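Local coordinates for protein glycoside hydrolase family 31 (Trueperella pyogenes, PDB 5I0F) that probably hydrolyses cycloalternan, working through a covalent glycosyl-enzyme intermediate as a family 31 glycoside hydrolase, at residues T127-H138 with P151-R162. Sequence-based numbering, arbitrary orientation.
Sequences TPSHWSAEPVGH and PLWLVSSAGTHR. With CA (calcium ion), chain F.
Val136 and Gly137 lie over one face of the Trp153 indole, just after the turn at Pro135. Gly137 CA sits over the six-membered ring of Trp153, 3.8 Å from the centroid, and Val136 CB over the five-membered ring, both as CH-pi contacts. Packing is tight here: Gly137 C comes within 3.2 Å of Trp153 CZ2. At the ring edge two waters lie in plane with the indole; one accepts from Trp153 NE1 at 3.0 Å and donates to Gly137 O, while the other accepts only weakly from Trp153 NE1. On the opposite face of the sheet the roles reverse, and Leu154 CB stands over the six-membered ring of Trp131, 3.8 Å from its centroid. With CG anti to its carbonyl carbon (chi1 -69°), Trp131 brings CZ3 within 3.3 Å of Leu152 O, and Lys164 adds a cation-pi contact. Back on the Trp153 face, Val155 CG2 rests over the His130 ring, offset toward its rim, as a CH-pi contact.

Strands 130-132 and 152-155 run antiparallel, with 130-132 at the outer edge of a six-stranded sheet that 160-168 continues beyond a hairpin. Four backbone bonds join the pair, two between His130 and Val155 and two between Ser132 and Trp153. Further out, Ser132 OG, anti to its own N (chi1 178°), accepts from Glu134 N in an ST turn. Just beyond the strand, Ala133 O binds a calcium ion at 2.5 Å, five waters completing the set; one is the water weakly bonded to Trp153 NE1, and it also donates to Glu134 O and Pro151 O. At the hairpin end, Ser156 OG and His161 NE2 share a hydrogen bond of 2.8 Å, and a water links Pro128 O to Ser157 N.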
loop_
_atom_site.group_PDB
_atom_site.type_symbol
_atom_site.label_atom_id
_atom_site.label_comp_id
_atom_site.label_asym_id
_atom_site.label_seq_id
_atom_site.Cartn_x
_atom_site.Cartn_y
_atom_site.Cartn_z
ATOM N N THR A 127 -27.755 19.441 -5.260
ATOM C CA THR A 127 -28.841 18.479 -5.041
ATOM C C THR A 127 -28.605 17.777 -3.713
ATOM O O THR A 127 -27.951 16.737 -3.664
ATOM C CB THR A 127 -28.940 17.448 -6.164
ATOM O OG1 THR A 127 -27.689 16.781 -6.302
ATOM C CG2 THR A 127 -29.283 18.112 -7.477
ATOM N N PRO A 128 -29.122 18.357 -2.622
ATOM C CA PRO A 128 -28.906 17.792 -1.303
ATOM C C PRO A 128 -29.455 16.372 -1.162
ATOM O O PRO A 128 -30.466 16.015 -1.787
ATOM C CB PRO A 128 -29.650 18.747 -0.371
ATOM C CG PRO A 128 -29.747 20.019 -1.119
ATOM C CD PRO A 128 -29.871 19.624 -2.562
ATOM N N SER A 129 -28.754 15.588 -0.351
ATOM C CA SER A 129 -29.087 14.222 -0.066
ATOM C C SER A 129 -29.656 14.082 1.346
ATOM O O SER A 129 -29.457 14.951 2.199
ATOM C CB SER A 129 -27.835 13.337 -0.190
ATOM O OG SER A 129 -27.406 13.234 -1.541
ATOM N N HIS A 130 -30.379 12.990 1.565
ATOM C CA HIS A 130 -30.868 12.608 2.889
ATOM C C HIS A 130 -30.826 11.094 3.021
ATOM O O HIS A 130 -30.813 10.376 2.017
ATOM C CB HIS A 130 -32.280 13.158 3.154
ATOM C CG HIS A 130 -33.357 12.528 2.323
ATOM N ND1 HIS A 130 -33.625 12.923 1.031
ATOM C CD2 HIS A 130 -34.246 11.550 2.606
ATOM C CE1 HIS A 130 -34.627 12.211 0.549
ATOM N NE2 HIS A 130 -35.023 11.373 1.488
ATOM N N TRP A 131 -30.791 10.626 4.256
ATOM C CA TRP A 131 -30.770 9.189 4.538
ATOM C C TRP A 131 -32.193 8.646 4.560
ATOM O O TRP A 131 -33.057 9.186 5.241
ATOM C CB TRP A 131 -30.053 8.885 5.861
ATOM C CG TRP A 131 -28.585 9.130 5.826
ATOM C CD1 TRP A 131 -27.918 10.205 6.356
ATOM C CD2 TRP A 131 -27.579 8.295 5.234
ATOM N NE1 TRP A 131 -26.581 10.092 6.134
ATOM C CE2 TRP A 131 -26.335 8.934 5.447
ATOM C CE3 TRP A 131 -27.603 7.067 4.556
ATOM C CZ2 TRP A 131 -25.116 8.380 5.005
ATOM C CZ3 TRP A 131 -26.392 6.518 4.115
ATOM C CH2 TRP A 131 -25.167 7.180 4.342
ATOM N N SER A 132 -32.431 7.588 3.790
ATOM C CA SER A 132 -33.758 6.984 3.664
ATOM C C SER A 132 -33.720 5.522 4.076
ATOM O O SER A 132 -32.840 4.764 3.637
ATOM C CB SER A 132 -34.254 7.094 2.226
ATOM O OG SER A 132 -35.514 6.464 2.072
ATOM N N ALA A 133 -34.688 5.145 4.907
ATOM C CA ALA A 133 -34.925 3.758 5.299
ATOM C C ALA A 133 -35.874 3.037 4.337
ATOM O O ALA A 133 -36.222 1.878 4.585
ATOM C CB ALA A 133 -35.488 3.702 6.713
ATOM N N GLU A 134 -36.289 3.698 3.254
ATOM C CA GLU A 134 -37.125 3.053 2.236
ATOM C C GLU A 134 -36.268 2.025 1.505
ATOM O O GLU A 134 -35.049 2.175 1.462
ATOM C CB GLU A 134 -37.677 4.061 1.222
ATOM C CG GLU A 134 -38.439 5.252 1.793
ATOM C CD GLU A 134 -39.672 4.888 2.587
ATOM O OE1 GLU A 134 -40.318 3.849 2.304
ATOM O OE2 GLU A 134 -40.002 5.674 3.505
ATOM N N PRO A 135 -36.891 0.976 0.934
ATOM C CA PRO A 135 -36.119 -0.054 0.232
ATOM C C PRO A 135 -35.689 0.417 -1.162
ATOM O O PRO A 135 -36.131 -0.114 -2.177
ATOM C CB PRO A 135 -37.095 -1.240 0.189
ATOM C CG PRO A 135 -38.425 -0.586 0.100
ATOM C CD PRO A 135 -38.327 0.641 0.972
ATOM N N VAL A 136 -34.798 1.408 -1.182
ATOM C CA VAL A 136 -34.303 2.037 -2.414
ATOM C C VAL A 136 -33.429 1.055 -3.181
ATOM O O VAL A 136 -33.478 0.992 -4.408
ATOM C CB VAL A 136 -33.454 3.301 -2.096
ATOM C CG1 VAL A 136 -32.870 3.912 -3.374
ATOM C CG2 VAL A 136 -34.296 4.335 -1.354
ATOM N N GLY A 137 -32.604 0.321 -2.440
ATOM C CA GLY A 137 -31.814 -0.787 -2.975
ATOM C C GLY A 137 -31.940 -2.022 -2.099
ATOM O O GLY A 137 -32.829 -2.120 -1.261
ATOM N N HIS A 138 -30.995 -2.937 -2.268
ATOM C CA HIS A 138 -31.055 -4.249 -1.669
ATOM C C HIS A 138 -29.625 -4.685 -1.298
ATOM O O HIS A 138 -28.700 -4.513 -2.091
ATOM C CB HIS A 138 -31.721 -5.173 -2.706
ATOM C CG HIS A 138 -31.545 -6.631 -2.452
ATOM N ND1 HIS A 138 -32.121 -7.276 -1.380
ATOM C CD2 HIS A 138 -30.899 -7.587 -3.166
ATOM C CE1 HIS A 138 -31.815 -8.563 -1.428
ATOM N NE2 HIS A 138 -31.070 -8.775 -2.499
ATOM N N PRO A 151 -30.388 -1.109 6.916
ATOM C CA PRO A 151 -29.988 -0.313 5.740
ATOM C C PRO A 151 -30.554 1.110 5.644
ATOM O O PRO A 151 -31.762 1.314 5.742
ATOM C CB PRO A 151 -30.462 -1.157 4.553
ATOM C CG PRO A 151 -30.502 -2.548 5.068
ATOM C CD PRO A 151 -30.940 -2.417 6.506
ATOM N N LEU A 152 -29.674 2.085 5.490
ATOM C CA LEU A 152 -30.046 3.466 5.171
ATOM C C LEU A 152 -29.346 3.904 3.878
ATOM O O LEU A 152 -28.133 3.712 3.737
ATOM C CB LEU A 152 -29.641 4.387 6.312
ATOM C CG LEU A 152 -30.456 4.293 7.610
ATOM C CD1 LEU A 152 -29.781 5.097 8.716
ATOM C CD2 LEU A 152 -31.876 4.771 7.391
ATOM N N TRP A 153 -30.097 4.523 2.967
ATOM C CA TRP A 153 -29.608 4.853 1.606
ATOM C C TRP A 153 -29.531 6.363 1.479
ATOM O O TRP A 153 -30.499 7.049 1.810
ATOM C CB TRP A 153 -30.551 4.262 0.547
ATOM C CG TRP A 153 -30.734 2.775 0.690
ATOM C CD1 TRP A 153 -31.659 2.133 1.456
ATOM C CD2 TRP A 153 -29.951 1.756 0.060
ATOM N NE1 TRP A 153 -31.505 0.762 1.343
ATOM C CE2 TRP A 153 -30.468 0.507 0.481
ATOM C CE3 TRP A 153 -28.880 1.775 -0.856
ATOM C CZ2 TRP A 153 -29.930 -0.716 0.052
ATOM C CZ3 TRP A 153 -28.343 0.567 -1.282
ATOM C CH2 TRP A 153 -28.877 -0.677 -0.825
ATOM N N LEU A 154 -28.375 6.877 1.044
ATOM C CA LEU A 154 -28.155 8.315 0.923
ATOM C C LEU A 154 -28.626 8.743 -0.465
ATOM O O LEU A 154 -27.948 8.479 -1.463
ATOM C CB LEU A 154 -26.686 8.681 1.168
ATOM C CG LEU A 154 -26.378 10.190 1.189
ATOM C CD1 LEU A 154 -27.143 10.905 2.292
ATOM C CD2 LEU A 154 -24.880 10.433 1.319
ATOM N N VAL A 155 -29.776 9.407 -0.513
ATOM C CA VAL A 155 -30.474 9.671 -1.774
ATOM C C VAL A 155 -30.703 11.154 -2.037
ATOM O O VAL A 155 -30.977 11.920 -1.120
ATOM C CB VAL A 155 -31.839 8.955 -1.864
ATOM C CG1 VAL A 155 -31.651 7.443 -1.846
ATOM C CG2 VAL A 155 -32.803 9.417 -0.772
ATOM N N SER A 156 -30.618 11.527 -3.306
ATOM C CA SER A 156 -30.979 12.869 -3.770
ATOM C C SER A 156 -31.841 12.722 -5.015
ATOM O O SER A 156 -32.126 11.606 -5.447
ATOM C CB SER A 156 -29.729 13.681 -4.103
ATOM O OG SER A 156 -29.087 13.169 -5.256
ATOM N N SER A 157 -32.246 13.844 -5.593
ATOM C CA SER A 157 -32.936 13.821 -6.881
ATOM C C SER A 157 -32.052 13.262 -8.006
ATOM O O SER A 157 -32.568 12.777 -9.001
ATOM C CB SER A 157 -33.426 15.225 -7.246
ATOM O OG SER A 157 -32.338 16.119 -7.341
ATOM N N ALA A 158 -30.735 13.355 -7.846
ATOM C CA ALA A 158 -29.767 12.770 -8.786
ATOM C C ALA A 158 -29.693 11.237 -8.721
ATOM O O ALA A 158 -29.495 10.588 -9.746
ATOM C CB ALA A 158 -28.377 13.365 -8.564
ATOM N N GLY A 159 -29.854 10.655 -7.535
ATOM C CA GLY A 159 -29.792 9.196 -7.397
ATOM C C GLY A 159 -29.409 8.769 -6.001
ATOM O O GLY A 159 -29.748 9.455 -5.034
ATOM N N THR A 160 -28.691 7.644 -5.906
ATOM C CA THR A 160 -28.348 7.013 -4.629
ATOM C C THR A 160 -26.826 6.921 -4.521
ATOM O O THR A 160 -26.177 6.302 -5.366
ATOM C CB THR A 160 -28.988 5.607 -4.536
ATOM O OG1 THR A 160 -30.374 5.724 -4.845
ATOM C CG2 THR A 160 -28.838 5.015 -3.139
ATOM N N HIS A 161 -26.259 7.560 -3.504
ATOM C CA HIS A 161 -24.815 7.805 -3.470
ATOM C C HIS A 161 -24.033 6.870 -2.565
ATOM O O HIS A 161 -22.892 6.515 -2.893
ATOM C CB HIS A 161 -24.538 9.248 -3.074
ATOM C CG HIS A 161 -25.322 10.236 -3.877
ATOM N ND1 HIS A 161 -25.002 10.556 -5.175
ATOM C CD2 HIS A 161 -26.445 10.932 -3.587
ATOM C CE1 HIS A 161 -25.880 11.424 -5.645
ATOM N NE2 HIS A 161 -26.770 11.664 -4.701
ATOM N N ARG A 162 -24.621 6.526 -1.424
ATOM C CA ARG A 162 -23.986 5.650 -0.414
ATOM C C ARG A 162 -25.046 4.806 0.284
ATOM O O ARG A 162 -26.245 5.109 0.227
ATOM C CB ARG A 162 -23.233 6.476 0.634
ATOM C CG ARG A 162 -22.031 7.243 0.095
ATOM C CD ARG A 162 -20.934 7.434 1.131
ATOM N NE ARG A 162 -21.383 8.279 2.230
ATOM C CZ ARG A 162 -21.416 9.609 2.213
ATOM N NH1 ARG A 162 -21.048 10.305 1.141
ATOM N NH2 ARG A 162 -21.846 10.260 3.283
HETATM CA CA CA F . -35.663 -0.386 5.326
HETATM O O HOH W 1 -32.018 16.230 -4.074
HETATM O O HOH W 2 -33.771 0.574 3.815
HETATM O O HOH W 3 -33.030 -1.736 1.822
HETATM O O HOH W 4 -33.824 -0.138 6.631
HETATM O O HOH W 5 -35.251 -2.644 6.047
HETATM O O HOH W 6 -37.902 -0.759 4.423
HETATM O O HOH W 7 -36.889 0.390 7.199
#